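Local coordinates for protein acyl-coenzyme A thioesterase PaaI (Escherichia coli, PDB 1PSU) that hydrolyses acyl-coenzyme A thioesters in phenylacetate degradation, preferring ring-hydroxylated phenylacetyl-CoA substrates, as a homotetramer of hot dog-fold subunits, at residues B[35-40]-B[93-98]; B[71-76]-B[129-134]. All coordinates share one frame; numbering follows the deposited sequence.

After helices 2-13 and 17-21 the chain forms the hairpin of strands 25-30 and 33-39, runs through helix 53-69 and reaches strand 75-84 at the far edge of the sheet. Strand 93-103 then returns beside strand 33-39, so contact 1 closes a loop that contains helix 53-69, the long helix of the hot dog fold. Strands 107-115 and 121-131 follow, and the second pairs with strand 75-84 in contact 2, closing a second, helix-free loop. The closures cross, because 71-76 falls inside the first loop and 129-134 beyond it. Their centres lie 23 Å apart; contact 1 pairs the second and third strands from one edge, contact 2 the edge strand at the other end with its neighbour.

Contact 1 (B[35-40]-B[93-98]); sequences VVTMTV and TLTATA
Segments 35-39 and 93-98 run antiparallel, their axes approaching to 4.6 Å at 160°, and hydrogen bonds join Val36 to Ala96 and Met38 to Leu94 in both directions. The Leu94 N bond to Met38 O (2.8 Å) meets the oxygen nearly head-on, whereas Ala96 N reaches Val36 O (2.7 Å) with the donor tilted 20° from the carbonyl plane. On the face carrying Val35 and the threonines, Val35 straddles two partners: with CG1 anti to the backbone N (chi1 -179°), this methyl presses on Thr95 CG2 at a tight 3.4 Å, while CG2 lies alongside Thr97, 3.9 Å from its OG1. An alanine in place of Val35 would remove both methyls and is likely to leave a gap beside Thr95 and Thr97. Thr37 CG2 meets Thr93 CG2 at 3.6 Å, methyl against methyl. Just beyond the strand, Val40 CG2 packs tightly against Leu94 CD1 (3.5 Å). Strand 25-30 flanks 35-39, and Ile114 of strand 107-115 meets Leu94 and Ala96. Leu94, on the face shared with Val36, Met38 and Ala96, continues onto Leu56 and Leu59 of helix 53-69; Val36 and Met38 also rest on Leu59, so this face of the hot dog sheet packs on the long helix.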
loop_
_atom_site.group_PDB
_atom_site.type_symbol
_atom_site.label_atom_id
_atom_site.label_comp_id
_atom_site.label_asym_id
_atom_site.label_seq_id
_atom_site.Cartn_x
_atom_site.Cartn_y
_atom_site.Cartn_z
ATOM N N VAL B 35 15.999 0.327 8.274
ATOM C CA VAL B 35 16.206 1.115 7.079
ATOM C C VAL B 35 16.208 0.124 5.945
ATOM O O VAL B 35 16.915 -0.894 5.975
ATOM C CB VAL B 35 17.530 1.916 7.106
ATOM C CG1 VAL B 35 17.660 2.740 5.827
ATOM C CG2 VAL B 35 17.554 2.836 8.307
ATOM N N VAL B 36 15.378 0.407 4.953
ATOM C CA VAL B 36 15.238 -0.472 3.817
ATOM C C VAL B 36 15.452 0.315 2.541
ATOM O O VAL B 36 15.220 1.519 2.516
ATOM C CB VAL B 36 13.848 -1.132 3.876
ATOM C CG1 VAL B 36 13.214 -1.178 2.521
ATOM C CG2 VAL B 36 13.984 -2.527 4.475
ATOM N N THR B 37 15.925 -0.360 1.494
ATOM C CA THR B 37 16.198 0.287 0.209
ATOM C C THR B 37 15.597 -0.470 -0.973
ATOM O O THR B 37 15.478 -1.697 -0.952
ATOM C CB THR B 37 17.716 0.413 -0.054
ATOM O OG1 THR B 37 18.348 1.015 1.080
ATOM C CG2 THR B 37 17.965 1.285 -1.271
HETATM N N MSE B 38 15.240 0.274 -2.012
HETATM C CA MSE B 38 14.659 -0.303 -3.214
HETATM C C MSE B 38 14.915 0.612 -4.414
HETATM O O MSE B 38 14.945 1.835 -4.281
HETATM C CB MSE B 38 13.152 -0.488 -3.005
HETATM C CG MSE B 38 12.387 -1.036 -4.196
HETATM SE SE MSE B 38 10.482 -0.581 -4.085
HETATM C CE MSE B 38 9.785 -2.161 -3.268
ATOM N N THR B 39 15.118 0.021 -5.580
ATOM C CA THR B 39 15.334 0.816 -6.777
ATOM C C THR B 39 14.063 0.801 -7.609
ATOM O O THR B 39 13.470 -0.253 -7.812
ATOM C CB THR B 39 16.496 0.262 -7.612
ATOM O OG1 THR B 39 17.730 0.497 -6.920
ATOM C CG2 THR B 39 16.553 0.940 -8.976
ATOM N N VAL B 40 13.631 1.973 -8.063
ATOM C CA VAL B 40 12.428 2.054 -8.875
ATOM C C VAL B 40 12.736 1.515 -10.263
ATOM O O VAL B 40 13.658 1.985 -10.935
ATOM C CB VAL B 40 11.923 3.499 -9.006
ATOM C CG1 VAL B 40 10.669 3.529 -9.859
ATOM C CG2 VAL B 40 11.639 4.079 -7.624
ATOM N N THR B 93 16.621 5.684 -6.399
ATOM C CA THR B 93 16.892 4.750 -5.311
ATOM C C THR B 93 16.155 5.289 -4.104
ATOM O O THR B 93 16.418 6.401 -3.650
ATOM C CB THR B 93 18.393 4.638 -5.006
ATOM O OG1 THR B 93 19.069 4.105 -6.153
ATOM C CG2 THR B 93 18.623 3.694 -3.823
ATOM N N LEU B 94 15.215 4.492 -3.610
ATOM C CA LEU B 94 14.386 4.879 -2.484
ATOM C C LEU B 94 14.802 4.203 -1.190
ATOM O O LEU B 94 15.037 2.992 -1.143
ATOM C CB LEU B 94 12.920 4.561 -2.795
ATOM C CG LEU B 94 12.412 5.200 -4.089
ATOM C CD1 LEU B 94 10.956 4.841 -4.316
ATOM C CD2 LEU B 94 12.590 6.711 -4.009
ATOM N N THR B 95 14.906 5.006 -0.140
ATOM C CA THR B 95 15.290 4.511 1.166
ATOM C C THR B 95 14.148 4.807 2.122
ATOM O O THR B 95 13.668 5.943 2.206
ATOM C CB THR B 95 16.577 5.199 1.667
ATOM O OG1 THR B 95 17.623 5.016 0.700
ATOM C CG2 THR B 95 17.012 4.594 2.994
ATOM N N ALA B 96 13.714 3.772 2.828
ATOM C CA ALA B 96 12.630 3.883 3.784
ATOM C C ALA B 96 13.155 3.598 5.193
ATOM O O ALA B 96 13.711 2.527 5.460
ATOM C CB ALA B 96 11.521 2.900 3.405
ATOM N N THR B 97 12.995 4.579 6.074
ATOM C CA THR B 97 13.441 4.483 7.456
ATOM C C THR B 97 12.261 4.451 8.412
ATOM O O THR B 97 11.429 5.348 8.395
ATOM C CB THR B 97 14.310 5.692 7.832
ATOM O OG1 THR B 97 15.435 5.753 6.952
ATOM C CG2 THR B 97 14.803 5.591 9.280
ATOM N N ALA B 98 12.175 3.414 9.235
ATOM C CA ALA B 98 11.077 3.312 10.189
ATOM C C ALA B 98 11.616 3.493 11.602
ATOM O O ALA B 98 12.577 2.835 12.001
ATOM C CB ALA B 98 10.392 1.950 10.051
#

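Contact 2 (B[71-76]-B[129-134]); sequences QGLAAV and SHRIGG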
loop_
_atom_site.group_PDB
_atom_site.type_symbol
_atom_site.label_atom_id
_atom_site.label_comp_id
_atom_site.label_asym_id
_atom_site.label_seq_id
_atom_site.Cartn_x
_atom_site.Cartn_y
_atom_site.Cartn_z
ATOM N N GLN B 71 11.866 -6.493 17.850
ATOM C CA GLN B 71 11.919 -6.834 19.266
ATOM C C GLN B 71 11.761 -8.338 19.499
ATOM O O GLN B 71 12.010 -8.824 20.600
ATOM C CB GLN B 71 10.821 -6.084 20.038
ATOM C CG GLN B 71 10.789 -4.555 19.828
ATOM C CD GLN B 71 10.090 -4.106 18.528
ATOM O OE1 GLN B 71 9.913 -2.906 18.288
ATOM N NE2 GLN B 71 9.703 -5.066 17.690
ATOM N N GLY B 72 11.341 -9.069 18.470
ATOM C CA GLY B 72 11.165 -10.504 18.605
ATOM C C GLY B 72 9.734 -10.941 18.850
ATOM O O GLY B 72 9.464 -12.131 18.981
ATOM N N LEU B 73 8.811 -9.984 18.904
ATOM C CA LEU B 73 7.394 -10.282 19.127
ATOM C C LEU B 73 6.564 -10.017 17.873
ATOM O O LEU B 73 6.441 -8.875 17.437
ATOM C CB LEU B 73 6.865 -9.421 20.278
ATOM C CG LEU B 73 7.517 -9.751 21.619
ATOM C CD1 LEU B 73 7.218 -8.662 22.618
ATOM C CD2 LEU B 73 7.000 -11.104 22.098
ATOM N N ALA B 74 6.003 -11.074 17.300
ATOM C CA ALA B 74 5.185 -10.953 16.106
ATOM C C ALA B 74 4.152 -9.827 16.229
ATOM O O ALA B 74 3.406 -9.738 17.215
ATOM C CB ALA B 74 4.494 -12.272 15.815
ATOM N N ALA B 75 4.126 -8.959 15.224
ATOM C CA ALA B 75 3.200 -7.839 15.212
ATOM C C ALA B 75 2.724 -7.579 13.792
ATOM O O ALA B 75 3.425 -7.878 12.818
ATOM C CB ALA B 75 3.866 -6.602 15.787
ATOM N N VAL B 76 1.532 -7.006 13.683
ATOM C CA VAL B 76 0.924 -6.726 12.393
ATOM C C VAL B 76 0.362 -5.287 12.367
ATOM O O VAL B 76 0.239 -4.640 13.408
ATOM C CB VAL B 76 -0.194 -7.765 12.146
ATOM C CG1 VAL B 76 -1.476 -7.363 12.874
ATOM C CG2 VAL B 76 -0.418 -7.947 10.674
ATOM N N SER B 129 0.870 -0.638 15.099
ATOM C CA SER B 129 1.059 -2.079 15.111
ATOM C C SER B 129 0.266 -2.724 16.247
ATOM O O SER B 129 -0.084 -2.071 17.222
ATOM C CB SER B 129 2.548 -2.410 15.248
ATOM O OG SER B 129 3.092 -1.882 16.437
ATOM N N HIS B 130 0.020 -4.021 16.110
ATOM C CA HIS B 130 -0.722 -4.813 17.083
ATOM C C HIS B 130 -0.005 -6.162 17.189
ATOM O O HIS B 130 0.154 -6.856 16.189
ATOM C CB HIS B 130 -2.162 -4.984 16.570
ATOM C CG HIS B 130 -2.995 -5.938 17.365
ATOM N ND1 HIS B 130 -3.002 -7.296 17.133
ATOM C CD2 HIS B 130 -3.875 -5.721 18.373
ATOM C CE1 HIS B 130 -3.850 -7.877 17.965
ATOM N NE2 HIS B 130 -4.392 -6.944 18.725
ATOM N N ARG B 131 0.450 -6.528 18.382
ATOM C CA ARG B 131 1.136 -7.809 18.540
ATOM C C ARG B 131 0.186 -8.999 18.490
ATOM O O ARG B 131 -0.949 -8.916 18.946
ATOM C CB ARG B 131 1.955 -7.804 19.831
ATOM C CG ARG B 131 3.272 -7.103 19.616
ATOM C CD ARG B 131 3.965 -6.705 20.873
ATOM N NE ARG B 131 5.220 -6.038 20.546
ATOM C CZ ARG B 131 6.072 -5.568 21.444
ATOM N NH1 ARG B 131 5.815 -5.684 22.743
ATOM N NH2 ARG B 131 7.183 -4.983 21.037
ATOM N N ILE B 132 0.663 -10.104 17.926
ATOM C CA ILE B 132 -0.150 -11.303 17.782
ATOM C C ILE B 132 0.534 -12.548 18.358
ATOM O O ILE B 132 1.623 -12.945 17.924
ATOM C CB ILE B 132 -0.443 -11.591 16.293
ATOM C CG1 ILE B 132 -0.730 -10.291 15.555
ATOM C CG2 ILE B 132 -1.627 -12.538 16.166
ATOM C CD1 ILE B 132 -0.681 -10.438 14.044
ATOM N N GLY B 133 -0.115 -13.172 19.330
ATOM C CA GLY B 133 0.429 -14.383 19.914
ATOM C C GLY B 133 1.866 -14.398 20.406
ATOM O O GLY B 133 2.162 -13.886 21.486
ATOM N N GLY B 134 2.766 -14.997 19.631
ATOM C CA GLY B 134 4.146 -15.096 20.081
ATOM C C GLY B 134 5.270 -14.525 19.237
ATOM O O GLY B 134 5.297 -13.328 18.941
HETATM O O HOH W 1 3.397 -11.063 19.658
#
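Arg131 extends its side chain past Ala75 to Leu73 and Gln71, at the margin of the hot dog fold's antiparallel sheet, where strands 75-84 and 121-131 pair. Ala75 and Arg131 form a non-hydrogen-bonded pair, and Ala75 CB lies 3.9 Å from Arg131 CG. From CG to NE the arginine is fully extended, which carries its guanidinium to Leu73; there CD1 sits over one face, offset toward the rim and 3.3 Å from NH1. Gln71 instead meets the guanidinium edge, with CG 3.8 Å from NH2 and the amide plane turned 68° from the guanidinium; its OE1 is hydrogen-bonded to Tyr110. The side chains of Ile132 and Val76 cross obliquely, with Ile132 CD1 tightly packed 3.3 Å from Val76 CB. Val76 and His130 exchange two backbone hydrogen bonds beside this apolar pair, and on the side of the sheet opposite Val76, Ala75 packs on Cys68 of helix 53-69. Next along the chains, Ala74 N bonds to Gly134 O (2.9 Å) in the carbonyl plane. Ile132 N approaches Ala74 O from above its carbonyl plane, and a water lies 2.8 Å from Ala74 O, between it and Gly134 O.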